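Local coordinates for D-alanyl-D-alanine carboxypeptidase (Penicillin binding protein) family protein (Francisella tularensis subsp. tularensis, PDB 6OSU) that probably removes the C-terminal D-alanine from peptidoglycan precursor peptides, as a serine-type D-Ala-D-Ala carboxypeptidase of the peptidase S11 family, at residues A[91-96]-A[105-110]; A[376-381]-A[399-404]; A[31-36]-A[318-323]; A[154-159]-A[172-177]; A[201-206]-A[258-263]. All blocks are in the same frame, centred on the assembly; numbering follows the deposited sequence.

Interaction 1: residues A[91-96]-A[105-110]; sequences ISENAA and VKAGAK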
# COMPACT_ATOMS: atom_id res chain seq x y z
N ILE A 91 6.95 -7.67 28.93
CA ILE A 91 7.58 -6.39 28.63
C ILE A 91 8.87 -6.31 29.43
O ILE A 91 8.85 -6.22 30.66
CB ILE A 91 6.65 -5.21 28.96
CG1 ILE A 91 5.27 -5.43 28.36
CG2 ILE A 91 7.27 -3.90 28.48
CD1 ILE A 91 5.26 -5.53 26.85
N SER A 92 10.00 -6.35 28.73
CA SER A 92 11.29 -6.17 29.39
C SER A 92 11.47 -4.72 29.83
O SER A 92 10.78 -3.81 29.36
CB SER A 92 12.43 -6.58 28.46
OG SER A 92 12.46 -5.76 27.30
N GLU A 93 12.41 -4.52 30.75
CA GLU A 93 12.76 -3.16 31.14
C GLU A 93 13.40 -2.40 29.99
O GLU A 93 13.28 -1.17 29.91
CB GLU A 93 13.67 -3.16 32.36
CG GLU A 93 12.96 -2.76 33.65
CD GLU A 93 13.54 -3.44 34.88
OE1 GLU A 93 14.78 -3.41 35.04
OE2 GLU A 93 12.75 -4.00 35.67
N ASN A 94 14.08 -3.11 29.08
CA ASN A 94 14.61 -2.46 27.89
C ASN A 94 13.48 -1.88 27.05
O ASN A 94 13.55 -0.72 26.62
CB ASN A 94 15.43 -3.46 27.07
CG ASN A 94 15.91 -2.87 25.75
OD1 ASN A 94 16.69 -1.91 25.73
ND2 ASN A 94 15.44 -3.43 24.64
N ALA A 95 12.43 -2.67 26.81
CA ALA A 95 11.32 -2.19 26.00
C ALA A 95 10.60 -1.03 26.67
O ALA A 95 10.40 0.03 26.06
CB ALA A 95 10.34 -3.34 25.74
N ALA A 96 10.23 -1.19 27.95
CA ALA A 96 9.44 -0.18 28.63
C ALA A 96 10.14 1.17 28.69
O ALA A 96 9.48 2.21 28.76
CB ALA A 96 9.10 -0.65 30.05
N VAL A 105 3.55 0.81 27.95
CA VAL A 105 3.56 -0.52 28.55
C VAL A 105 4.59 -0.54 29.67
O VAL A 105 5.67 0.07 29.56
CB VAL A 105 3.86 -1.61 27.50
CG1 VAL A 105 2.67 -1.79 26.57
CG2 VAL A 105 5.11 -1.25 26.70
N LYS A 106 4.26 -1.22 30.76
CA LYS A 106 5.12 -1.26 31.94
C LYS A 106 6.02 -2.49 31.92
O LYS A 106 5.65 -3.54 31.38
CB LYS A 106 4.28 -1.27 33.22
CG LYS A 106 3.45 -0.02 33.45
CD LYS A 106 2.56 -0.20 34.68
CE LYS A 106 2.04 1.13 35.21
NZ LYS A 106 1.22 1.86 34.21
N ALA A 107 7.20 -2.35 32.51
CA ALA A 107 8.11 -3.47 32.63
C ALA A 107 7.54 -4.53 33.56
O ALA A 107 6.99 -4.22 34.61
CB ALA A 107 9.47 -3.00 33.14
N GLY A 108 7.69 -5.80 33.16
CA GLY A 108 7.18 -6.91 33.94
C GLY A 108 5.74 -7.27 33.66
O GLY A 108 5.27 -8.31 34.15
N ALA A 109 5.02 -6.46 32.90
CA ALA A 109 3.64 -6.76 32.54
C ALA A 109 3.58 -7.64 31.30
O ALA A 109 4.53 -7.72 30.51
CB ALA A 109 2.86 -5.47 32.29
N LYS A 110 2.46 -8.33 31.14
CA LYS A 110 2.14 -9.06 29.93
C LYS A 110 1.11 -8.27 29.13
O LYS A 110 0.15 -7.73 29.69
CB LYS A 110 1.59 -10.45 30.24
CG LYS A 110 2.54 -11.37 31.03
CD LYS A 110 3.64 -11.94 30.15
CE LYS A 110 4.19 -13.24 30.72
NZ LYS A 110 3.22 -14.37 30.57
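In Ile-91, CG2 stands anti to the backbone N while CG1 lies beside that N (chi1 -50°), and this spreads the two branches over different parts of 105-110. CG2 reaches CG2 of Val-105 at 3.9 Å, the two side chains crossing at about a right angle. CG1 rests against the carbonyl oxygen of Ala-109 at 3.2 Å, and CB sits close to the Lys-106 carbonyl oxygen at 3.1 Å, a snug fit of aliphatic carbon on backbone oxygen. The main chain of Ile-91 is gripped at both polar atoms: its N donates to Ala-109 O (2.9 Å), and its O takes the N-H of Gly-108 (2.8 Å) in an almost straight bond, 173° at the hydrogen. Lys-106 to Ala-109 form a type II beta turn with Gly-108 at its third position, where the positive phi suits a residue lacking CB. One residue on from Ile-91, Ser-92 is the N-cap of the short helix 93-96; its OG accepts from Ala-95 N and also pairs with Glu-134 of helix 126-137. That helical turn faces the other segment through small groups. CB of Ala-96 lies 3.9 Å from CB of Ala-107, and the same Ala-107 methyl meets CG of Glu-93 at 3.5 Å from another direction. Ile-91 also packs against Ala-131 and Val-111.

Interaction 2: residues A[376-381]-A[399-404]; sequences LKQGIE and LVITLG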
# COMPACT_ATOMS: atom_id res chain seq x y z
N LEU A 376 -8.16 2.67 -27.15
CA LEU A 376 -7.14 1.62 -27.20
C LEU A 376 -7.48 0.61 -28.29
O LEU A 376 -8.65 0.36 -28.59
CB LEU A 376 -7.02 0.94 -25.84
CG LEU A 376 -6.74 1.90 -24.69
CD1 LEU A 376 -6.91 1.21 -23.35
CD2 LEU A 376 -5.35 2.51 -24.81
N LYS A 377 -6.44 0.03 -28.89
CA LYS A 377 -6.61 -0.91 -29.99
C LYS A 377 -5.59 -2.04 -29.85
O LYS A 377 -4.41 -1.79 -29.58
CB LYS A 377 -6.44 -0.22 -31.35
CG LYS A 377 -7.45 0.88 -31.64
CD LYS A 377 -8.85 0.34 -31.92
CE LYS A 377 -9.86 1.47 -32.11
NZ LYS A 377 -11.21 0.99 -32.51
N GLN A 378 -6.05 -3.28 -30.03
CA GLN A 378 -5.16 -4.43 -30.04
C GLN A 378 -4.48 -4.57 -31.39
O GLN A 378 -5.12 -4.42 -32.44
CB GLN A 378 -5.94 -5.71 -29.73
CG GLN A 378 -6.23 -5.95 -28.26
CD GLN A 378 -6.64 -7.39 -27.99
OE1 GLN A 378 -6.84 -8.17 -28.91
NE2 GLN A 378 -6.75 -7.73 -26.71
N GLY A 379 -3.19 -4.86 -31.36
CA GLY A 379 -2.43 -5.05 -32.58
C GLY A 379 -1.36 -6.09 -32.39
O GLY A 379 -0.83 -6.28 -31.29
N ILE A 380 -1.02 -6.77 -33.48
CA ILE A 380 0.06 -7.75 -33.50
C ILE A 380 1.23 -7.14 -34.26
O ILE A 380 1.11 -6.86 -35.46
CB ILE A 380 -0.37 -9.08 -34.13
CG1 ILE A 380 -1.54 -9.68 -33.36
CG2 ILE A 380 0.79 -10.06 -34.15
CD1 ILE A 380 -1.22 -9.99 -31.91
N GLU A 381 2.34 -6.92 -33.57
CA GLU A 381 3.58 -6.48 -34.20
C GLU A 381 4.45 -7.71 -34.43
O GLU A 381 5.02 -8.26 -33.48
CB GLU A 381 4.32 -5.45 -33.36
CG GLU A 381 5.73 -5.18 -33.87
CD GLU A 381 6.41 -3.99 -33.21
OE1 GLU A 381 6.13 -3.72 -32.03
OE2 GLU A 381 7.21 -3.33 -33.90
N LEU A 399 1.93 -8.89 -29.06
CA LEU A 399 0.61 -8.26 -29.05
C LEU A 399 0.76 -6.87 -28.46
O LEU A 399 1.36 -6.70 -27.40
CB LEU A 399 -0.40 -9.08 -28.26
CG LEU A 399 -1.85 -8.57 -28.35
CD1 LEU A 399 -2.83 -9.74 -28.36
CD2 LEU A 399 -2.20 -7.61 -27.22
N VAL A 400 0.23 -5.87 -29.16
CA VAL A 400 0.48 -4.48 -28.83
C VAL A 400 -0.84 -3.76 -28.60
O VAL A 400 -1.80 -3.95 -29.36
CB VAL A 400 1.30 -3.78 -29.93
CG1 VAL A 400 1.41 -2.29 -29.66
CG2 VAL A 400 2.69 -4.40 -30.04
N ILE A 401 -0.90 -2.96 -27.54
CA ILE A 401 -2.01 -2.06 -27.27
C ILE A 401 -1.53 -0.65 -27.59
O ILE A 401 -0.60 -0.14 -26.95
CB ILE A 401 -2.49 -2.16 -25.81
CG1 ILE A 401 -2.82 -3.61 -25.46
CG2 ILE A 401 -3.70 -1.26 -25.59
CD1 ILE A 401 -4.01 -4.15 -26.20
N THR A 402 -2.16 -0.02 -28.58
CA THR A 402 -1.79 1.32 -29.00
C THR A 402 -2.91 2.30 -28.67
O THR A 402 -4.06 1.92 -28.46
CB THR A 402 -1.48 1.37 -30.50
OG1 THR A 402 -2.49 0.66 -31.23
CG2 THR A 402 -0.12 0.75 -30.79
N LEU A 403 -2.55 3.59 -28.63
CA LEU A 403 -3.49 4.66 -28.30
C LEU A 403 -4.02 5.25 -29.60
O LEU A 403 -3.35 6.04 -30.26
CB LEU A 403 -2.82 5.73 -27.45
CG LEU A 403 -3.73 6.89 -27.04
CD1 LEU A 403 -4.92 6.37 -26.26
CD2 LEU A 403 -2.96 7.92 -26.24
N GLY A 404 -5.24 4.85 -29.97
CA GLY A 404 -5.84 5.36 -31.19
C GLY A 404 -5.17 4.80 -32.43
O GLY A 404 -4.68 3.67 -32.45
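Strands 376-381 and 399-403 run antiparallel, their axes at 142° and 4.4 Å apart at the closest point. Lys-377/Thr-402 and Gly-379/Val-400 are the hydrogen-bonded pairs. Lys-377 N donates to Thr-402 O at 3.1 Å, and the return bond from Thr-402 N to Lys-377 O is 3.0 Å long. In the second pair the bond from Val-400 N to Gly-379 O is modelled very short, so its length is doubtful. The non-hydrogen-bonded pairs alternate with these, their side chains on one face: Leu-376 with Leu-403, Gln-378 with Ile-401, Ile-380 with Leu-399. Gln-378 and Ile-401 lie side by side and point the same way, CG of the glutamine against CD1 of the isoleucine at 3.5 Å. With CG1 beside the backbone N (chi1 -59°), Ile-380 brings CD1 over CB of Leu-399 at 3.9 Å. At the other end Leu-376 meets Ile-401 through CB and CG2 (4.0 Å), and Leu-403 through the methyls CD2 and CD1. Val-400, which points to the other face, touches Glu-381 CB with CG2 at 3.8 Å. Within the PBP5-type C-terminal domain, 376-382 is the outermost strand of a five-stranded antiparallel sheet. Strand 395-403 bonds on its far side to 409-417, and strand 328-334 packs over the Leu-376, Gln-378, Ile-401 face, where Leu-333 O accepts from Gln-378 NE2.

Interaction 3: residues A[31-36]-A[318-323]; sequences ANIELD and AKLLRY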
# COMPACT_ATOMS: atom_id res chain seq x y z
N ALA A 31 -1.43 15.04 -16.57
CA ALA A 31 -0.30 15.95 -16.41
C ALA A 31 0.66 15.42 -15.35
O ALA A 31 0.25 14.81 -14.36
CB ALA A 31 -0.79 17.34 -16.03
N ASN A 32 1.96 15.63 -15.58
CA ASN A 32 2.97 15.21 -14.63
C ASN A 32 2.86 16.06 -13.36
O ASN A 32 3.12 17.26 -13.38
CB ASN A 32 4.37 15.32 -15.24
CG ASN A 32 4.97 13.96 -15.54
OD1 ASN A 32 4.27 13.02 -15.90
ND2 ASN A 32 6.29 13.85 -15.38
N ILE A 33 2.48 15.42 -12.26
CA ILE A 33 2.24 16.13 -11.01
C ILE A 33 3.55 16.69 -10.47
O ILE A 33 4.64 16.14 -10.70
CB ILE A 33 1.56 15.18 -10.00
CG1 ILE A 33 0.95 15.97 -8.83
CG2 ILE A 33 2.55 14.13 -9.49
CD1 ILE A 33 -0.45 16.45 -9.11
N GLU A 34 3.45 17.81 -9.75
CA GLU A 34 4.61 18.46 -9.16
C GLU A 34 4.37 18.68 -7.68
O GLU A 34 3.42 19.37 -7.29
CB GLU A 34 4.92 19.80 -9.85
CG GLU A 34 5.83 19.70 -11.06
CD GLU A 34 6.50 21.03 -11.38
OE1 GLU A 34 6.75 21.81 -10.44
OE2 GLU A 34 6.77 21.29 -12.57
N LEU A 35 5.23 18.10 -6.85
CA LEU A 35 5.31 18.37 -5.43
C LEU A 35 6.74 18.78 -5.09
O LEU A 35 7.66 18.59 -5.89
CB LEU A 35 4.90 17.14 -4.60
CG LEU A 35 3.75 16.27 -5.10
CD1 LEU A 35 3.60 15.04 -4.22
CD2 LEU A 35 2.45 17.05 -5.17
N ASP A 36 6.93 19.36 -3.91
CA ASP A 36 8.27 19.68 -3.45
C ASP A 36 8.83 18.62 -2.51
O ASP A 36 9.86 18.85 -1.87
CB ASP A 36 8.30 21.07 -2.79
CG ASP A 36 7.35 21.20 -1.61
OD1 ASP A 36 7.07 20.19 -0.93
OD2 ASP A 36 6.87 22.33 -1.38
N ALA A 318 -2.39 13.52 -0.24
CA ALA A 318 -3.78 13.57 -0.70
C ALA A 318 -3.85 13.95 -2.17
O ALA A 318 -4.69 13.44 -2.91
CB ALA A 318 -4.59 14.54 0.15
N LYS A 319 -2.97 14.85 -2.61
CA LYS A 319 -2.93 15.23 -4.01
C LYS A 319 -2.62 14.03 -4.90
O LYS A 319 -3.24 13.84 -5.95
CB LYS A 319 -1.90 16.34 -4.24
CG LYS A 319 -1.57 16.59 -5.70
CD LYS A 319 -1.94 18.00 -6.14
CE LYS A 319 -0.75 18.94 -6.03
NZ LYS A 319 -1.12 20.34 -6.35
N LEU A 320 -1.66 13.19 -4.48
CA LEU A 320 -1.31 12.01 -5.27
C LEU A 320 -2.45 11.01 -5.31
O LEU A 320 -2.80 10.49 -6.38
CB LEU A 320 -0.05 11.36 -4.71
CG LEU A 320 1.26 12.15 -4.80
CD1 LEU A 320 2.37 11.39 -4.10
CD2 LEU A 320 1.63 12.43 -6.25
N LEU A 321 -3.05 10.71 -4.16
CA LEU A 321 -4.13 9.73 -4.12
C LEU A 321 -5.34 10.21 -4.91
O LEU A 321 -5.97 9.43 -5.63
CB LEU A 321 -4.53 9.44 -2.67
CG LEU A 321 -3.48 8.70 -1.83
CD1 LEU A 321 -3.93 8.62 -0.39
CD2 LEU A 321 -3.23 7.30 -2.40
N ARG A 322 -5.69 11.50 -4.78
CA ARG A 322 -6.81 12.04 -5.54
C ARG A 322 -6.52 12.03 -7.04
O ARG A 322 -7.41 11.73 -7.84
CB ARG A 322 -7.10 13.46 -5.06
CG ARG A 322 -8.31 14.12 -5.72
CD ARG A 322 -8.39 15.59 -5.36
NE ARG A 322 -7.72 15.90 -4.09
CZ ARG A 322 -6.65 16.68 -3.97
NH1 ARG A 322 -6.11 17.25 -5.04
NH2 ARG A 322 -6.11 16.89 -2.77
N TYR A 323 -5.29 12.34 -7.42
CA TYR A 323 -4.91 12.33 -8.83
C TYR A 323 -5.02 10.94 -9.43
O TYR A 323 -5.55 10.77 -10.53
CB TYR A 323 -3.49 12.89 -8.96
CG TYR A 323 -2.80 12.65 -10.29
CD1 TYR A 323 -3.04 13.49 -11.38
CD2 TYR A 323 -1.89 11.62 -10.44
CE1 TYR A 323 -2.41 13.28 -12.59
CE2 TYR A 323 -1.24 11.41 -11.65
CZ TYR A 323 -1.51 12.24 -12.72
OH TYR A 323 -0.86 12.03 -13.91
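The ring of Tyr-323 is met obliquely by the carbonyl oxygen of Ala-31, which lies 3.5 Å from CZ and 3.0 Å from OH; Pro-30, just before the segment, also touches this side chain. Tyr-323 rides on helix 310-327, which packs over the five-stranded antiparallel sheet of the penicillin-binding, beta-lactamase-like fold. The extended run 31-36, which leads into strand 39-44 of that sheet, lies alongside the helix and packs on Lys-319, Leu-320 and Tyr-323. Its two apolar side chains do the work. Ile-33 places CG1 anti to the backbone N (chi1 -164°), which sends CD1 out to CG of Lys-319 at 3.6 Å while CG2 turns to CD2 of Leu-320 at 3.8 Å; one isoleucine thus bridges two successive helix residues, crossing the side chains of both at a slant. Leu-35 divides itself the same way, CD1 resting on CG of Leu-320 (3.8 Å). Leu-320 thus receives both side chains, and beneath it are Trp-40, Thr-42, Ser-52, Ser-302 and Val-304 of the sheet. Farther along, Asp-36 makes a salt bridge with Lys-312, a second tie between this run and the same helix. The Lys-319 chain bends at chi2 and chi3 and slides past Leu-35 in the opposite direction, running alongside the leucine: CE lies 3.8 Å from Leu-35 CD2.

Interaction 4: residues A[154-159]-A[172-177]; sequences IGMNNT and QYTTAH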
# COMPACT_ATOMS: atom_id res chain seq x y z
N ILE A 154 11.04 -9.83 -0.31
CA ILE A 154 9.97 -9.09 -0.96
C ILE A 154 10.45 -8.43 -2.25
O ILE A 154 9.63 -8.11 -3.12
CB ILE A 154 9.38 -8.06 0.02
CG1 ILE A 154 8.90 -8.76 1.29
CG2 ILE A 154 8.21 -7.30 -0.60
CD1 ILE A 154 8.30 -7.82 2.31
N GLY A 155 11.75 -8.24 -2.41
CA GLY A 155 12.28 -7.52 -3.54
C GLY A 155 12.64 -6.08 -3.26
O GLY A 155 12.83 -5.31 -4.21
N MET A 156 12.73 -5.69 -1.99
CA MET A 156 13.16 -4.35 -1.59
C MET A 156 14.68 -4.33 -1.62
O MET A 156 15.35 -4.54 -0.60
CB MET A 156 12.61 -4.00 -0.22
CG MET A 156 11.11 -4.26 -0.06
SD MET A 156 10.57 -4.14 1.66
CE MET A 156 11.05 -2.46 2.04
N ASN A 157 15.24 -4.07 -2.80
CA ASN A 157 16.67 -4.18 -3.01
C ASN A 157 17.44 -2.93 -2.62
O ASN A 157 18.68 -2.94 -2.65
CB ASN A 157 16.96 -4.51 -4.48
CG ASN A 157 16.41 -5.86 -4.89
OD1 ASN A 157 15.53 -5.95 -5.74
ND2 ASN A 157 16.93 -6.92 -4.28
N ASN A 158 16.75 -1.85 -2.25
CA ASN A 158 17.44 -0.64 -1.82
C ASN A 158 16.97 -0.26 -0.43
O ASN A 158 16.57 0.89 -0.19
CB ASN A 158 17.20 0.50 -2.81
CG ASN A 158 17.80 0.21 -4.17
OD1 ASN A 158 18.98 -0.13 -4.29
ND2 ASN A 158 16.99 0.34 -5.21
N THR A 159 17.03 -1.21 0.50
CA THR A 159 16.49 -1.03 1.84
C THR A 159 17.40 -1.74 2.83
O THR A 159 17.78 -2.89 2.61
CB THR A 159 15.07 -1.59 1.94
OG1 THR A 159 14.16 -0.70 1.28
CG2 THR A 159 14.64 -1.76 3.39
N GLN A 172 21.08 3.09 7.54
CA GLN A 172 19.63 3.02 7.63
C GLN A 172 19.04 3.73 6.42
O GLN A 172 19.22 4.95 6.28
CB GLN A 172 19.17 3.66 8.93
CG GLN A 172 17.76 3.36 9.37
CD GLN A 172 17.39 4.10 10.65
OE1 GLN A 172 16.29 4.65 10.76
NE2 GLN A 172 18.31 4.12 11.61
N TYR A 173 18.35 2.99 5.55
CA TYR A 173 17.76 3.63 4.38
C TYR A 173 16.68 2.76 3.77
O TYR A 173 16.60 1.55 4.02
CB TYR A 173 18.82 3.96 3.31
CG TYR A 173 19.63 2.77 2.85
CD1 TYR A 173 19.13 1.90 1.89
CD2 TYR A 173 20.89 2.53 3.36
CE1 TYR A 173 19.87 0.81 1.46
CE2 TYR A 173 21.64 1.45 2.94
CZ TYR A 173 21.12 0.59 1.99
OH TYR A 173 21.87 -0.48 1.56
N THR A 174 15.85 3.40 2.96
CA THR A 174 14.88 2.74 2.10
C THR A 174 14.57 3.68 0.95
O THR A 174 15.18 4.74 0.82
CB THR A 174 13.60 2.36 2.86
OG1 THR A 174 12.73 1.63 1.98
CG2 THR A 174 12.88 3.60 3.35
N THR A 175 13.63 3.28 0.09
CA THR A 175 13.20 4.11 -1.02
C THR A 175 11.67 4.12 -1.07
O THR A 175 11.01 3.26 -0.49
CB THR A 175 13.75 3.62 -2.38
OG1 THR A 175 13.10 2.40 -2.76
CG2 THR A 175 15.26 3.39 -2.29
N ALA A 176 11.13 5.12 -1.77
CA ALA A 176 9.68 5.19 -1.93
C ALA A 176 9.16 3.98 -2.69
O ALA A 176 8.09 3.45 -2.37
CB ALA A 176 9.29 6.49 -2.63
N HIS A 177 9.91 3.51 -3.69
CA HIS A 177 9.51 2.32 -4.43
C HIS A 177 9.54 1.09 -3.53
O HIS A 177 8.61 0.28 -3.54
CB HIS A 177 10.43 2.13 -5.64
CG HIS A 177 10.02 1.01 -6.54
ND1 HIS A 177 10.85 0.51 -7.52
CD2 HIS A 177 8.87 0.29 -6.62
CE1 HIS A 177 10.23 -0.47 -8.16
NE2 HIS A 177 9.03 -0.62 -7.63
O HOH W 1 13.88 0.73 -4.87
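Thr-175 is the N-cap of helix 176-189, and this helix start is met by Asn-158 and Thr-159 of the loop that follows helix 140-154. That loop begins where a Schellman motif, with Gly-155 as its C-prime residue, ends the preceding helix. Asn-158 O faces CA of Thr-174 at 3.4 Å, and CA of Thr-159 faces Tyr-173 O at the same distance, a reciprocal pair of CA-H...O contacts. That same Asn-158 oxygen lies at the edge of the Tyr-173 ring, close to its plane, 3.4 Å from CD1. Thr-159 and Thr-174 lie side by side, pointing the same way, with their OG1 atoms 2.8 Å apart. For Thr-174 this follows from OG1 being anti to the backbone N (chi1 -176°). Thr-159 OG1 also pairs with OD2 of Asp-178, an oxygen that takes the N-H of Asn-158 as well, so one carboxylate of helix 176-189 pins the incoming loop at two points. Thr-175 splits its branches: CG2 packs on CB of Asn-158 at 3.5 Å, while OG1 caps Asp-178 N. A water joins the two residues on their polar side, 2.8 Å from Thr-175 OG1 and 3.2 Å from Asn-158 ND2, which donates to it; OD1 of that amide accepts from Arg-59. Threonine at the N-cap, its hydroxyl taking the N-H three residues on, is the classic start of an alpha helix.

Interaction 5: residues A[201-206]-A[258-263]; sequences GLVWNA and FVLQNN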
# COMPACT_ATOMS: atom_id res chain seq x y z
N GLY A 201 -7.66 5.78 16.85
CA GLY A 201 -6.84 6.07 18.01
C GLY A 201 -6.76 4.88 18.94
O GLY A 201 -7.19 3.78 18.60
N LEU A 202 -6.19 5.12 20.12
CA LEU A 202 -5.97 4.07 21.11
C LEU A 202 -6.39 4.58 22.48
O LEU A 202 -5.83 5.56 22.99
CB LEU A 202 -4.50 3.63 21.13
CG LEU A 202 -4.11 2.67 22.26
CD1 LEU A 202 -4.89 1.37 22.19
CD2 LEU A 202 -2.61 2.40 22.24
N VAL A 203 -7.38 3.92 23.07
CA VAL A 203 -7.80 4.17 24.45
C VAL A 203 -7.13 3.10 25.31
O VAL A 203 -7.51 1.93 25.25
CB VAL A 203 -9.33 4.14 24.60
CG1 VAL A 203 -9.73 4.50 26.02
CG2 VAL A 203 -9.98 5.07 23.59
N TRP A 204 -6.14 3.50 26.11
CA TRP A 204 -5.22 2.58 26.75
C TRP A 204 -5.31 2.72 28.27
O TRP A 204 -5.05 3.80 28.80
CB TRP A 204 -3.80 2.82 26.26
CG TRP A 204 -2.72 2.06 26.97
CD1 TRP A 204 -1.79 2.57 27.83
CD2 TRP A 204 -2.45 0.66 26.87
NE1 TRP A 204 -0.96 1.57 28.27
CE2 TRP A 204 -1.34 0.39 27.70
CE3 TRP A 204 -3.04 -0.40 26.17
CZ2 TRP A 204 -0.81 -0.89 27.85
CZ3 TRP A 204 -2.51 -1.67 26.31
CH2 TRP A 204 -1.41 -1.91 27.15
N ASN A 205 -5.69 1.64 28.94
CA ASN A 205 -5.70 1.59 30.41
C ASN A 205 -4.31 1.20 30.87
O ASN A 205 -3.94 0.02 30.85
CB ASN A 205 -6.75 0.61 30.91
CG ASN A 205 -6.97 0.69 32.42
OD1 ASN A 205 -6.08 1.12 33.16
ND2 ASN A 205 -8.15 0.28 32.87
N ALA A 206 -3.52 2.19 31.29
CA ALA A 206 -2.15 1.90 31.72
C ALA A 206 -2.12 1.15 33.04
O ALA A 206 -1.14 0.44 33.33
CB ALA A 206 -1.35 3.20 31.83
N PHE A 258 -5.34 6.32 32.41
CA PHE A 258 -5.61 6.11 31.00
C PHE A 258 -4.79 7.07 30.16
O PHE A 258 -4.67 8.26 30.49
CB PHE A 258 -7.10 6.29 30.69
CG PHE A 258 -7.91 5.03 30.80
CD1 PHE A 258 -8.34 4.58 32.04
CD2 PHE A 258 -8.25 4.31 29.67
CE1 PHE A 258 -9.09 3.42 32.14
CE2 PHE A 258 -9.00 3.16 29.77
CZ PHE A 258 -9.42 2.72 31.00
N VAL A 259 -4.23 6.56 29.07
CA VAL A 259 -3.56 7.36 28.05
C VAL A 259 -4.40 7.30 26.79
O VAL A 259 -4.82 6.21 26.37
CB VAL A 259 -2.13 6.87 27.79
CG1 VAL A 259 -1.46 7.74 26.74
CG2 VAL A 259 -1.32 6.88 29.08
N LEU A 260 -4.66 8.46 26.19
CA LEU A 260 -5.51 8.57 25.01
C LEU A 260 -4.71 9.24 23.90
O LEU A 260 -4.23 10.37 24.07
CB LEU A 260 -6.77 9.37 25.33
CG LEU A 260 -7.58 8.85 26.52
CD1 LEU A 260 -8.05 10.00 27.40
CD2 LEU A 260 -8.76 8.03 26.04
N GLN A 261 -4.56 8.55 22.78
CA GLN A 261 -3.80 9.07 21.65
C GLN A 261 -4.55 8.81 20.36
O GLN A 261 -5.18 7.76 20.19
CB GLN A 261 -2.40 8.44 21.56
CG GLN A 261 -1.73 8.22 22.90
CD GLN A 261 -0.24 7.97 22.75
OE1 GLN A 261 0.47 8.77 22.15
NE2 GLN A 261 0.23 6.85 23.29
N ASN A 262 -4.48 9.77 19.44
CA ASN A 262 -5.03 9.60 18.11
C ASN A 262 -3.98 9.00 17.18
O ASN A 262 -2.77 9.14 17.38
CB ASN A 262 -5.50 10.93 17.53
CG ASN A 262 -6.67 11.51 18.28
OD1 ASN A 262 -7.79 11.01 18.18
ND2 ASN A 262 -6.43 12.59 19.02
N ASN A 263 -4.47 8.30 16.15
CA ASN A 263 -3.63 7.97 15.02
C ASN A 263 -3.22 9.26 14.32
O ASN A 263 -4.07 10.08 13.96
CB ASN A 263 -4.37 7.05 14.06
CG ASN A 263 -3.47 6.46 12.98
OD1 ASN A 263 -2.47 7.05 12.59
ND2 ASN A 263 -3.84 5.28 12.50
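Strands 201-205 and 258-262 lie almost exactly antiparallel (177°), with Leu-202/Gln-261 and Trp-204/Val-259 as the hydrogen-bonded pairs. The shortest of the four bonds runs from Leu-202 N to Gln-261 O, 2.8 Å. The longest is its return, where Gln-261 N stands 3.3 Å from Leu-202 O. At Gly-201 the backbones come especially close, its CA 4.0 Å from CA of Asn-262, with no space for a side chain. The Phe-258 ring covers Asn-205. CA of the asparagine stands 3.8 Å from the ring centroid, over the middle of the face in a CH-pi contact, and CB lies 3.4 Å from CZ. Because CG is anti to the backbone N (chi1 -171°), the amide continues across the same ring, its plane turned 36° from the aromatic one and ND2 3.3 Å from CZ; OD1 is engaged by the N-H of Lys-208. Val-203 CG1 fills the angle between two neighbours on this face, Leu-260 CD2 at 3.7 Å and Phe-258 CD2 at 3.9 Å. On the other face, the Trp-204 indole presents its edge to CB of Val-259, while NE1 donates to Tyr-104 O. Strand 201-205 is the middle of a three-stranded antiparallel sheet, flanked by 210-212 and 258-262, the two outer strands. Helix 113-123 packs under Leu-202, Trp-204 and Gln-261, whereas helix 214-220 meets Val-203 and Leu-260 on the reverse face; Phe-224 and Phe-252 add further rings around Phe-258.

In the fold
Interactions 1 and 5 touch: the Lys-106 amine reaches Ala-206 O at 2.9 Å, and Val-105 CG1 packs on Trp-204 CZ2 at 3.8 Å. Interaction 5 lies nearer the probable active site, the side chain of Asn-263 about 7 Å from that of Lys-278 and about 8 Å from that of Ser-124; in interaction 1 the Val-105 side chain is about 12 Å from that of Lys-67. Interaction 4 approaches from elsewhere, the Thr-174 side chain about 11 Å from that of Ser-64. Interaction 3 joins segments far apart in sequence, so interactions 1, 4 and 5 fall within the chain it spans. Interaction 2 belongs to the C-terminal domain, centred 61 Å from interaction 1.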